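Local structure of alpha-1,3-glucanase (Bacillus circulans, 5ZRU) at residues G322-H330 and V354-N362; D375-S383 and I410-H418. The protein hydrolyses alpha-1,3-glucan as a family GH87 glycosidase, this chain being the catalytic unit of a longer protein that probably also binds carbohydrate. One frame throughout, in Å; residues are numbered along the deposited sequence.

Contact 1. Residues G322-H330 and V354-N362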
ATOM      1  N   GLY A 322      -3.803  -0.464  -6.475  1.00  7.63           N
ATOM      2  CA  GLY A 322      -3.501  -1.884  -6.594  1.00  8.80           C
ATOM      3  C   GLY A 322      -4.724  -2.666  -7.043  1.00  9.37           C
ATOM      4  O   GLY A 322      -4.695  -3.376  -8.058  1.00  8.40           O
ATOM      5  N   PHE A 323      -5.802  -2.535  -6.271  1.00  8.72           N
ATOM      6  CA  PHE A 323      -7.097  -3.157  -6.525  1.00  7.42           C
ATOM      7  C   PHE A 323      -8.190  -2.109  -6.394  1.00  7.94           C
ATOM      8  O   PHE A 323      -8.216  -1.367  -5.409  1.00 10.20           O
ATOM      9  CB  PHE A 323      -7.419  -4.268  -5.495  1.00  7.22           C
ATOM     10  CG  PHE A 323      -6.563  -5.500  -5.617  1.00 10.04           C
ATOM     11  CD1 PHE A 323      -5.232  -5.486  -5.215  1.00  8.04           C
ATOM     12  CD2 PHE A 323      -7.099  -6.671  -6.115  1.00  9.53           C
ATOM     13  CE1 PHE A 323      -4.450  -6.637  -5.306  1.00  9.33           C
ATOM     14  CE2 PHE A 323      -6.331  -7.817  -6.206  1.00  9.42           C
ATOM     15  CZ  PHE A 323      -5.012  -7.805  -5.805  1.00  9.33           C
ATOM     16  N   TRP A 324      -9.134  -2.087  -7.334  1.00  8.74           N
ATOM     17  CA  TRP A 324     -10.385  -1.347  -7.137  1.00  8.97           C
ATOM     18  C   TRP A 324     -11.549  -2.302  -7.381  1.00  8.19           C
ATOM     19  O   TRP A 324     -11.886  -2.603  -8.531  1.00  9.77           O
ATOM     20  CB  TRP A 324     -10.477  -0.124  -8.048  1.00 11.09           C
ATOM     21  CG  TRP A 324     -11.603   0.768  -7.628  1.00 11.81           C
ATOM     22  CD1 TRP A 324     -12.929   0.647  -7.961  1.00 11.62           C
ATOM     23  CD2 TRP A 324     -11.506   1.900  -6.757  1.00 12.14           C
ATOM     24  NE1 TRP A 324     -13.658   1.651  -7.348  1.00 13.09           N
ATOM     25  CE2 TRP A 324     -12.801   2.437  -6.616  1.00 14.37           C
ATOM     26  CE3 TRP A 324     -10.438   2.526  -6.094  1.00 12.10           C
ATOM     27  CZ2 TRP A 324     -13.060   3.564  -5.825  1.00 15.40           C
ATOM     28  CZ3 TRP A 324     -10.699   3.647  -5.315  1.00 14.33           C
ATOM     29  CH2 TRP A 324     -11.996   4.153  -5.189  1.00 12.18           C
ATOM     30  N   VAL A 325     -12.152  -2.796  -6.303  1.00  7.86           N
ATOM     31  CA  VAL A 325     -13.196  -3.814  -6.398  1.00  8.12           C
ATOM     32  C   VAL A 325     -14.536  -3.092  -6.431  1.00 10.93           C
ATOM     33  O   VAL A 325     -14.936  -2.468  -5.447  1.00  9.29           O
ATOM     34  CB  VAL A 325     -13.116  -4.804  -5.231  1.00  7.95           C
ATOM     35  CG1 VAL A 325     -14.100  -5.964  -5.429  1.00  8.67           C
ATOM     36  CG2 VAL A 325     -11.694  -5.329  -5.129  1.00 10.23           C
ATOM     37  N   GLY A 326     -15.225  -3.165  -7.566  1.00  9.90           N
ATOM     38  CA  GLY A 326     -16.499  -2.482  -7.665  1.00 10.86           C
ATOM     39  C   GLY A 326     -17.088  -2.459  -9.056  1.00 11.01           C
ATOM     40  O   GLY A 326     -16.380  -2.242 -10.045  1.00 13.10           O
ATOM     41  N   ASP A 327     -18.396  -2.678  -9.130  1.00 12.67           N
ATOM     42  CA  ASP A 327     -19.114  -2.702 -10.396  1.00 12.53           C
ATOM     43  C   ASP A 327     -19.658  -1.324 -10.731  1.00 12.68           C
ATOM     44  O   ASP A 327     -20.357  -0.715  -9.913  1.00 11.46           O
ATOM     45  CB  ASP A 327     -20.273  -3.690 -10.348  1.00 11.15           C
ATOM     46  CG  ASP A 327     -21.123  -3.616 -11.592  1.00 13.22           C
ATOM     47  OD1 ASP A 327     -20.549  -3.746 -12.698  1.00 15.90           O
ATOM     48  OD2 ASP A 327     -22.348  -3.416 -11.465  1.00 12.92           O
ATOM     49  N   TYR A 328     -19.371  -0.859 -11.950  1.00 10.21           N
ATOM     50  CA  TYR A 328     -19.963   0.363 -12.480  1.00 15.31           C
ATOM     51  C   TYR A 328     -20.717   0.115 -13.777  1.00 18.66           C
ATOM     52  O   TYR A 328     -21.153   1.075 -14.424  1.00 15.14           O
ATOM     53  CB  TYR A 328     -18.880   1.435 -12.681  1.00 14.48           C
ATOM     54  CG  TYR A 328     -18.172   1.715 -11.388  1.00 17.04           C
ATOM     55  CD1 TYR A 328     -18.654   2.676 -10.506  1.00 13.71           C
ATOM     56  CD2 TYR A 328     -17.055   0.973 -11.014  1.00 14.96           C
ATOM     57  CE1 TYR A 328     -18.035   2.909  -9.301  1.00 13.94           C
ATOM     58  CE2 TYR A 328     -16.423   1.200  -9.809  1.00 14.19           C
ATOM     59  CZ  TYR A 328     -16.909   2.171  -8.960  1.00 14.59           C
ATOM     60  OH  TYR A 328     -16.283   2.396  -7.754  1.00 16.93           O
ATOM     61  N   ALA A 329     -20.912  -1.145 -14.161  1.00 14.89           N
ATOM     62  CA  ALA A 329     -21.450  -1.461 -15.475  1.00 17.20           C
ATOM     63  C   ALA A 329     -22.875  -1.997 -15.450  1.00 18.96           C
ATOM     64  O   ALA A 329     -23.464  -2.170 -16.522  1.00 20.42           O
ATOM     65  CB  ALA A 329     -20.541  -2.475 -16.185  1.00 16.01           C
ATOM     66  N   HIS A 330     -23.448  -2.249 -14.278  1.00 15.77           N
ATOM     67  CA  HIS A 330     -24.768  -2.850 -14.168  1.00 19.28           C
ATOM     68  C   HIS A 330     -25.692  -1.973 -13.333  1.00 21.93           C
ATOM     69  O   HIS A 330     -25.257  -1.292 -12.395  1.00 18.27           O
ATOM     70  CB  HIS A 330     -24.686  -4.256 -13.550  1.00 17.36           C
ATOM     71  CG  HIS A 330     -23.809  -5.197 -14.316  1.00 18.58           C
ATOM     72  ND1 HIS A 330     -22.443  -5.259 -14.134  1.00 15.71           N
ATOM     73  CD2 HIS A 330     -24.099  -6.089 -15.292  1.00 20.40           C
ATOM     74  CE1 HIS A 330     -21.934  -6.164 -14.951  1.00 21.69           C
ATOM     75  NE2 HIS A 330     -22.916  -6.681 -15.666  1.00 20.11           N
ATOM     76  N   VAL A 354      -5.817  -1.006  -1.869  1.00  7.52           N
ATOM     77  CA  VAL A 354      -7.019  -1.789  -2.155  1.00  5.77           C
ATOM     78  C   VAL A 354      -8.217  -0.968  -1.709  1.00  8.18           C
ATOM     79  O   VAL A 354      -8.243  -0.472  -0.576  1.00  8.89           O
ATOM     80  CB  VAL A 354      -7.051  -3.147  -1.422  1.00  7.96           C
ATOM     81  CG1 VAL A 354      -8.386  -3.896  -1.733  1.00  8.15           C
ATOM     82  CG2 VAL A 354      -5.852  -4.012  -1.782  1.00  9.19           C
ATOM     83  N   ASN A 355      -9.216  -0.838  -2.577  1.00  5.68           N
ATOM     84  CA  ASN A 355     -10.489  -0.263  -2.168  1.00  8.12           C
ATOM     85  C   ASN A 355     -11.608  -1.252  -2.465  1.00  8.96           C
ATOM     86  O   ASN A 355     -11.790  -1.666  -3.616  1.00  9.57           O
ATOM     87  CB  ASN A 355     -10.737   1.080  -2.860  1.00 11.40           C
ATOM     88  CG  ASN A 355     -11.825   1.891  -2.173  1.00 13.38           C
ATOM     89  OD1 ASN A 355     -12.931   1.400  -1.927  1.00 12.48           O
ATOM     90  ND2 ASN A 355     -11.506   3.133  -1.834  1.00 11.29           N
ATOM     91  N   PHE A 356     -12.337  -1.639  -1.419  1.00  8.38           N
ATOM     92  CA  PHE A 356     -13.572  -2.423  -1.522  1.00  8.21           C
ATOM     93  C   PHE A 356     -14.737  -1.443  -1.647  1.00 10.23           C
ATOM     94  O   PHE A 356     -15.206  -0.903  -0.644  1.00 10.58           O
ATOM     95  CB  PHE A 356     -13.752  -3.301  -0.287  1.00  9.22           C
ATOM     96  CG  PHE A 356     -12.810  -4.482  -0.212  1.00  9.75           C
ATOM     97  CD1 PHE A 356     -12.140  -4.938  -1.340  1.00  8.33           C
ATOM     98  CD2 PHE A 356     -12.610  -5.146   1.000  1.00  9.78           C
ATOM     99  CE1 PHE A 356     -11.276  -6.046  -1.261  1.00  7.65           C
ATOM    100  CE2 PHE A 356     -11.761  -6.254   1.082  1.00 10.26           C
ATOM    101  CZ  PHE A 356     -11.096  -6.705  -0.058  1.00  8.95           C
ATOM    102  N   ALA A 357     -15.222  -1.216  -2.866  1.00 10.30           N
ATOM    103  CA  ALA A 357     -16.219  -0.175  -3.112  1.00  9.75           C
ATOM    104  C   ALA A 357     -17.507  -0.787  -3.659  1.00  9.91           C
ATOM    105  O   ALA A 357     -17.600  -1.994  -3.893  1.00 10.05           O
ATOM    106  CB  ALA A 357     -15.671   0.883  -4.076  1.00  9.98           C
ATOM    107  N   GLN A 358     -18.520   0.063  -3.848  1.00 10.54           N
ATOM    108  CA  GLN A 358     -19.729  -0.335  -4.586  1.00  9.54           C
ATOM    109  C   GLN A 358     -20.384  -1.584  -3.999  1.00 11.60           C
ATOM    110  O   GLN A 358     -20.826  -2.476  -4.732  1.00 12.39           O
ATOM    111  CB  GLN A 358     -19.405  -0.555  -6.067  1.00 10.66           C
ATOM    112  CG  GLN A 358     -19.250   0.732  -6.850  1.00 10.75           C
ATOM    113  CD  GLN A 358     -20.560   1.479  -6.920  1.00 12.69           C
ATOM    114  OE1 GLN A 358     -20.834   2.356  -6.097  1.00 13.29           O
ATOM    115  NE2 GLN A 358     -21.389   1.123  -7.896  1.00 13.90           N
ATOM    116  N   GLY A 359     -20.436  -1.660  -2.672  1.00  9.71           N
ATOM    117  CA  GLY A 359     -21.119  -2.745  -2.009  1.00 12.89           C
ATOM    118  C   GLY A 359     -20.343  -4.035  -1.881  1.00 10.95           C
ATOM    119  O   GLY A 359     -20.923  -5.042  -1.462  1.00 11.19           O
ATOM    120  N   THR A 360     -19.070  -4.049  -2.263  1.00 11.26           N
ATOM    121  CA  THR A 360     -18.203  -5.182  -1.963  1.00 10.63           C
ATOM    122  C   THR A 360     -18.377  -5.580  -0.505  1.00  8.76           C
ATOM    123  O   THR A 360     -18.295  -4.733   0.391  1.00 10.36           O
ATOM    124  CB  THR A 360     -16.742  -4.803  -2.228  1.00  7.51           C
ATOM    125  OG1 THR A 360     -16.576  -4.429  -3.603  1.00 10.64           O
ATOM    126  CG2 THR A 360     -15.828  -5.969  -1.886  1.00  8.81           C
ATOM    127  N   SER A 361     -18.619  -6.871  -0.269  1.00 10.57           N
ATOM    128  CA  SER A 361     -19.009  -7.361   1.049  1.00 10.66           C
ATOM    129  C   SER A 361     -18.302  -8.670   1.370  1.00 11.42           C
ATOM    130  O   SER A 361     -17.842  -9.395   0.480  1.00 12.16           O
ATOM    131  CB  SER A 361     -20.532  -7.573   1.145  1.00 10.20           C
ATOM    132  OG  SER A 361     -21.223  -6.342   1.018  1.00 12.15           O
ATOM    133  N   ASN A 362     -18.212  -8.951   2.675  1.00  8.61           N
ATOM    134  CA  ASN A 362     -17.693 -10.219   3.178  1.00 10.39           C
ATOM    135  C   ASN A 362     -16.335 -10.550   2.582  1.00 11.97           C
ATOM    136  O   ASN A 362     -15.998 -11.719   2.395  1.00 11.35           O
ATOM    137  CB  ASN A 362     -18.685 -11.351   2.912  1.00 12.53           C
ATOM    138  CG  ASN A 362     -19.981 -11.144   3.639  1.00 15.35           C
ATOM    139  OD1 ASN A 362     -19.995 -11.038   4.862  1.00 13.22           O
ATOM    140  ND2 ASN A 362     -21.078 -11.056   2.893  1.00 16.98           N
TER
HETATM  141  O   HOH W   1     -19.842  -3.760  -6.809  1.00 10.59           O
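Asn355 lies over one face of the Trp324 indole. Its CB stands 3.8 Å from the centroid of the six-membered ring, a CH-pi contact, and its amide follows the ring at a plane angle of 32°, with ND2 3.5 Å from CH2 of Trp324. Both side chains have CG anti to the backbone nitrogen (chi1 -168° and -163°), which carries them the same way from paired positions on parallel strands. At the edge of the indole, and in its plane, NE1 of Trp324 donates to OH of Tyr328 (2.8 Å). The phenol ring is met obliquely by CG of Gln358, 3.5 Å from CZ of Tyr328. On the face that carries Phe323, Val325, Val354 and Phe356, CG2 of Val325 touches the edge of the Phe356 ring at CD1 (3.8 Å), while Phe323 packs beside Val354 and both reach Ile341 of another strand. These apolar residues suit the interior of a parallel beta-helix.

The backbones zip through three hydrogen bonds: Asn355 N to Phe323 O, Val325 N to Asn355 O and Ala357 N to Val325 O. Beyond them, residues 357-360 form a type I' turn, in which Gln358 and Gly359 both take positive phi, a conformation that favours glycine at the second. There NE2 of Gln358 reaches O of Asp327 (2.9 Å), and a water bridges Asp327 N to Gln358 O.

A leucine in place of Trp324 would probably leave Tyr328 OH without its indole donor and strip the flat cover from Asn355.

Two amides are held by several partners. That of Gln358 also bonds to Ser383 OG and Val385 O, which would set its rotation; Asn355, against the indole, bonds through ND2 to the calcium ligand Asp352, consistent with a second-shell role in positioning that carboxylate.

Contact 2. Residues D375-S383 and I410-H418. With CA (calcium ion), chain J.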
ATOM      1  N   ASP A 375      -2.748   6.947  -1.411  1.00  8.30           N
ATOM      2  CA  ASP A 375      -4.056   7.193  -0.818  1.00  9.72           C
ATOM      3  C   ASP A 375      -4.223   6.100   0.236  1.00 10.78           C
ATOM      4  O   ASP A 375      -3.239   5.448   0.607  1.00 10.50           O
ATOM      5  CB  ASP A 375      -5.142   7.225  -1.911  1.00 10.79           C
ATOM      6  CG  ASP A 375      -6.301   8.160  -1.575  1.00 18.66           C
ATOM      7  OD1 ASP A 375      -6.911   7.999  -0.505  1.00 15.88           O
ATOM      8  OD2 ASP A 375      -6.608   9.050  -2.394  1.00 31.68           O
ATOM      9  N   ASP A 376      -5.442   5.882   0.722  1.00 10.48           N
ATOM     10  CA  ASP A 376      -5.614   4.882   1.777  1.00  9.07           C
ATOM     11  C   ASP A 376      -5.024   3.543   1.354  1.00 10.43           C
ATOM     12  O   ASP A 376      -5.257   3.080   0.234  1.00  9.40           O
ATOM     13  CB  ASP A 376      -7.093   4.702   2.115  1.00  9.20           C
ATOM     14  CG  ASP A 376      -7.710   5.953   2.691  1.00 10.58           C
ATOM     15  OD1 ASP A 376      -7.256   6.397   3.767  1.00 11.51           O
ATOM     16  OD2 ASP A 376      -8.640   6.495   2.058  1.00 12.92           O
ATOM     17  N   GLY A 377      -4.265   2.923   2.254  1.00  9.62           N
ATOM     18  CA  GLY A 377      -3.645   1.643   1.947  1.00  9.52           C
ATOM     19  C   GLY A 377      -4.700   0.589   1.677  1.00  9.26           C
ATOM     20  O   GLY A 377      -4.723  -0.038   0.616  1.00 10.12           O
ATOM     21  N   LEU A 378      -5.596   0.414   2.642  1.00  7.54           N
ATOM     22  CA  LEU A 378      -6.730  -0.495   2.534  1.00  8.35           C
ATOM     23  C   LEU A 378      -7.977   0.282   2.926  1.00  9.15           C
ATOM     24  O   LEU A 378      -8.040   0.834   4.029  1.00 10.49           O
ATOM     25  CB  LEU A 378      -6.549  -1.716   3.446  1.00  9.02           C
ATOM     26  CG  LEU A 378      -5.241  -2.508   3.303  1.00  8.84           C
ATOM     27  CD1 LEU A 378      -5.174  -3.581   4.379  1.00  6.00           C
ATOM     28  CD2 LEU A 378      -5.111  -3.131   1.908  1.00  8.81           C
ATOM     29  N   ALA A 379      -8.964   0.323   2.041  1.00  9.08           N
ATOM     30  CA  ALA A 379     -10.135   1.150   2.297  1.00  9.62           C
ATOM     31  C   ALA A 379     -11.414   0.417   1.930  1.00  9.89           C
ATOM     32  O   ALA A 379     -11.445  -0.363   0.975  1.00  7.96           O
ATOM     33  CB  ALA A 379     -10.071   2.463   1.505  1.00  7.96           C
ATOM     34  N   VAL A 380     -12.484   0.716   2.675  1.00  9.11           N
ATOM     35  CA  VAL A 380     -13.849   0.348   2.301  1.00  7.86           C
ATOM     36  C   VAL A 380     -14.620   1.639   2.041  1.00  9.40           C
ATOM     37  O   VAL A 380     -14.989   2.353   2.980  1.00  8.81           O
ATOM     38  CB  VAL A 380     -14.552  -0.490   3.379  1.00 10.24           C
ATOM     39  CG1 VAL A 380     -15.995  -0.804   2.934  1.00  8.41           C
ATOM     40  CG2 VAL A 380     -13.788  -1.756   3.637  1.00  8.85           C
ATOM     41  N   TRP A 381     -14.877   1.942   0.779  1.00  9.21           N
ATOM     42  CA  TRP A 381     -15.727   3.079   0.418  1.00  9.03           C
ATOM     43  C   TRP A 381     -17.083   2.514   0.001  1.00  9.73           C
ATOM     44  O   TRP A 381     -17.236   1.985  -1.103  1.00 10.74           O
ATOM     45  CB  TRP A 381     -15.084   3.906  -0.691  1.00 11.65           C
ATOM     46  CG  TRP A 381     -15.974   5.011  -1.211  1.00 12.14           C
ATOM     47  CD1 TRP A 381     -17.051   5.560  -0.583  1.00 13.92           C
ATOM     48  CD2 TRP A 381     -15.864   5.671  -2.473  1.00 12.36           C
ATOM     49  NE1 TRP A 381     -17.624   6.527  -1.374  1.00 15.38           N
ATOM     50  CE2 TRP A 381     -16.911   6.618  -2.542  1.00 15.55           C
ATOM     51  CE3 TRP A 381     -14.981   5.560  -3.548  1.00 17.67           C
ATOM     52  CZ2 TRP A 381     -17.102   7.442  -3.649  1.00 15.13           C
ATOM     53  CZ3 TRP A 381     -15.166   6.387  -4.647  1.00 18.11           C
ATOM     54  CH2 TRP A 381     -16.219   7.317  -4.688  1.00 18.09           C
ATOM     55  N   THR A 382     -18.078   2.641   0.879  1.00 10.29           N
ATOM     56  CA  THR A 382     -19.413   2.105   0.602  1.00  9.10           C
ATOM     57  C   THR A 382     -20.201   3.097  -0.261  1.00 12.66           C
ATOM     58  O   THR A 382     -21.177   3.721   0.165  1.00 12.69           O
ATOM     59  CB  THR A 382     -20.136   1.775   1.903  1.00 10.51           C
ATOM     60  OG1 THR A 382     -20.030   2.883   2.797  1.00 11.21           O
ATOM     61  CG2 THR A 382     -19.509   0.542   2.575  1.00 10.68           C
ATOM     62  N   SER A 383     -19.751   3.223  -1.511  1.00 12.52           N
ATOM     63  CA  SER A 383     -20.439   4.016  -2.518  1.00 11.40           C
ATOM     64  C   SER A 383     -21.717   3.312  -2.974  1.00 15.70           C
ATOM     65  O   SER A 383     -21.914   2.115  -2.748  1.00 12.10           O
ATOM     66  CB  SER A 383     -19.523   4.267  -3.714  1.00 14.20           C
ATOM     67  OG  SER A 383     -19.073   3.044  -4.280  1.00 14.15           O
ATOM     68  N   ILE A 410      -5.311   2.286   6.935  1.00  6.31           N
ATOM     69  CA  ILE A 410      -6.583   1.572   6.866  1.00  7.76           C
ATOM     70  C   ILE A 410      -7.700   2.583   7.053  1.00  8.21           C
ATOM     71  O   ILE A 410      -7.612   3.443   7.934  1.00  8.59           O
ATOM     72  CB  ILE A 410      -6.685   0.471   7.943  1.00  9.15           C
ATOM     73  CG1 ILE A 410      -5.608  -0.594   7.723  1.00  8.63           C
ATOM     74  CG2 ILE A 410      -8.100  -0.129   7.974  1.00  8.69           C
ATOM     75  CD1 ILE A 410      -5.641  -1.717   8.750  1.00 10.34           C
ATOM     76  N   ALA A 411      -8.754   2.478   6.238  1.00  6.75           N
ATOM     77  CA  ALA A 411      -9.866   3.419   6.337  1.00  8.12           C
ATOM     78  C   ALA A 411     -11.205   2.726   6.108  1.00 11.27           C
ATOM     79  O   ALA A 411     -11.333   1.889   5.208  1.00  9.67           O
ATOM     80  CB  ALA A 411      -9.716   4.561   5.323  1.00 10.49           C
ATOM     81  N   PHE A 412     -12.213   3.109   6.902  1.00  8.77           N
ATOM     82  CA  PHE A 412     -13.593   2.706   6.664  1.00  9.04           C
ATOM     83  C   PHE A 412     -14.428   3.971   6.519  1.00  8.58           C
ATOM     84  O   PHE A 412     -14.311   4.892   7.336  1.00  8.50           O
ATOM     85  CB  PHE A 412     -14.173   1.832   7.795  1.00  8.35           C
ATOM     86  CG  PHE A 412     -13.469   0.507   7.999  1.00  8.07           C
ATOM     87  CD1 PHE A 412     -13.123  -0.299   6.920  1.00  9.43           C
ATOM     88  CD2 PHE A 412     -13.161   0.073   9.284  1.00 10.51           C
ATOM     89  CE1 PHE A 412     -12.484  -1.518   7.111  1.00  6.96           C
ATOM     90  CE2 PHE A 412     -12.515  -1.150   9.498  1.00 12.04           C
ATOM     91  CZ  PHE A 412     -12.175  -1.950   8.407  1.00  9.38           C
ATOM     92  N   PHE A 413     -15.270   4.013   5.489  1.00  9.18           N
ATOM     93  CA  PHE A 413     -16.073   5.197   5.208  1.00 10.43           C
ATOM     94  C   PHE A 413     -17.576   4.978   5.328  1.00  9.09           C
ATOM     95  O   PHE A 413     -18.340   5.942   5.180  1.00  8.31           O
ATOM     96  CB  PHE A 413     -15.721   5.722   3.812  1.00  7.24           C
ATOM     97  CG  PHE A 413     -14.268   6.083   3.681  1.00 10.12           C
ATOM     98  CD1 PHE A 413     -13.721   7.053   4.504  1.00 11.23           C
ATOM     99  CD2 PHE A 413     -13.442   5.432   2.778  1.00 11.65           C
ATOM    100  CE1 PHE A 413     -12.374   7.383   4.425  1.00 12.55           C
ATOM    101  CE2 PHE A 413     -12.093   5.769   2.686  1.00 10.10           C
ATOM    102  CZ  PHE A 413     -11.563   6.744   3.509  1.00 11.95           C
ATOM    103  N   GLY A 414     -18.026   3.761   5.607  1.00  8.78           N
ATOM    104  CA  GLY A 414     -19.445   3.526   5.771  1.00  9.48           C
ATOM    105  C   GLY A 414     -19.734   2.040   5.828  1.00  9.39           C
ATOM    106  O   GLY A 414     -18.818   1.213   5.844  1.00 10.95           O
ATOM    107  N   GLY A 415     -21.028   1.724   5.849  1.00 12.00           N
ATOM    108  CA  GLY A 415     -21.469   0.344   5.928  1.00 12.57           C
ATOM    109  C   GLY A 415     -21.506  -0.226   7.335  1.00 13.07           C
ATOM    110  O   GLY A 415     -21.684   0.511   8.312  1.00 13.06           O
ATOM    111  N   SER A 416     -21.344  -1.544   7.453  1.00 10.85           N
ATOM    112  CA  SER A 416     -21.526  -2.208   8.734  1.00  8.62           C
ATOM    113  C   SER A 416     -20.590  -3.404   8.849  1.00  9.49           C
ATOM    114  O   SER A 416     -20.284  -4.070   7.855  1.00 10.62           O
ATOM    115  CB  SER A 416     -22.989  -2.654   8.897  1.00  9.40           C
ATOM    116  OG  SER A 416     -23.187  -3.386  10.087  1.00 12.50           O
ATOM    117  N   GLY A 417     -20.147  -3.674  10.074  1.00  9.54           N
ATOM    118  CA  GLY A 417     -19.543  -4.957  10.419  1.00 11.42           C
ATOM    119  C   GLY A 417     -18.107  -5.177   9.985  1.00 11.30           C
ATOM    120  O   GLY A 417     -17.624  -6.312  10.068  1.00 11.00           O
ATOM    121  N   HIS A 418     -17.414  -4.140   9.522  1.00 10.21           N
ATOM    122  CA  HIS A 418     -16.034  -4.290   9.075  1.00  9.87           C
ATOM    123  C   HIS A 418     -15.112  -4.492  10.266  1.00 12.84           C
ATOM    124  O   HIS A 418     -15.394  -4.038  11.375  1.00  9.66           O
ATOM    125  CB  HIS A 418     -15.586  -3.053   8.298  1.00 10.75           C
ATOM    126  CG  HIS A 418     -16.570  -2.600   7.270  1.00 11.45           C
ATOM    127  ND1 HIS A 418     -17.048  -3.434   6.285  1.00  9.99           N
ATOM    128  CD2 HIS A 418     -17.156  -1.395   7.062  1.00  9.95           C
ATOM    129  CE1 HIS A 418     -17.890  -2.766   5.515  1.00 10.48           C
ATOM    130  NE2 HIS A 418     -17.980  -1.529   5.972  1.00 10.43           N
TER
HETATM  131 CA    CA J 608      -8.654   6.695  -1.910  1.00 21.59          CA
HETATM  132  O   HOH W   2      -8.608   7.358  -4.103  1.00 32.06           O
HETATM  133  O   HOH W   3      -9.464   5.793  -0.239  1.00 15.34           O
HETATM  134  O   HOH W   4      -9.446   8.645  -1.424  1.00 24.87           O
HETATM  135  O   HOH W   5     -10.570   6.690  -3.154  1.00 30.56           O
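Val380 packs against both Phe412 and His418 and is the residue most covered by this contact. Its two methyls divide the work: CG2 meets the edge of the Phe412 ring, 3.7 Å from CD1, and CG1 lies off-centre above the His418 ring, 4.0 Å from its centroid. A beta-branched valine suits a strand position that must fill two directions at once. The imidazole is fixed by NE2 donating in its own plane to Gly414 O (2.9 Å), and by a bond between ND1 and Asn394 N.

Phe413 follows on the other segment. Its N-H binds Val380 O, the last of three bonds after Ala411 N to Leu378 O and Val380 N to Ala411 O, which join the strands in parallel. The ring lies on the side of the sheet that carries Ala379 and Ala411, with the small CB of Ala379 4.1 Å from Phe413 CE2, and Phe440 packs edge-to-face with it. At the ring's edge, CZ of Phe413 comes 3.3 Å from OD2 of Asp376, lying in the ring plane.

Thr382 closes the pairing where the strands give way to loops. With chi1 at 49°, OG1 lies between backbone N and carbonyl carbon, which puts it 3.1 Å from Gly414 CA; a CB on Gly414 or Gly415 would clash with this threonine, so glycines fit here. The hydroxyl is hydrogen-bonded to Tyr443 O.

The chemistry runs from apolar packing to a metal site. OD1 of Asp375 binds calcium at 2.6 Å, joined by Asp352 and four waters. One of these waters donates to Asp376 OD2, which also forms a salt bridge with Arg435. Asp376 is thus in the ion's outer sphere in this structure, reaching it through a bound water, its charge probably balanced by the arginine and its carboxylate bordered by the Phe413 edge.

In the fold
Contact 1 closes before contact 2 opens along the chain, and their centres lie 11 Å apart. Strands 323-325, 354-357, 378-381 and 411-412 are successive neighbours on one face of the parallel beta-helix, as expected for the pectate-lyase-like part of the catalytic unit. Between them the chain runs through strands of another face, such as 340-342 and 395-397. The middle pair joins the two contacts: Ala379 N lies 2.8 Å from Val354 O, a probable hydrogen bond, and Ala357 CB packs against Trp381 O. The calcium ion, bound by Asp352 ahead of strand 354-357 and by Asp375 ahead of strand 378-381, bridges the chain just before two neighbouring strands.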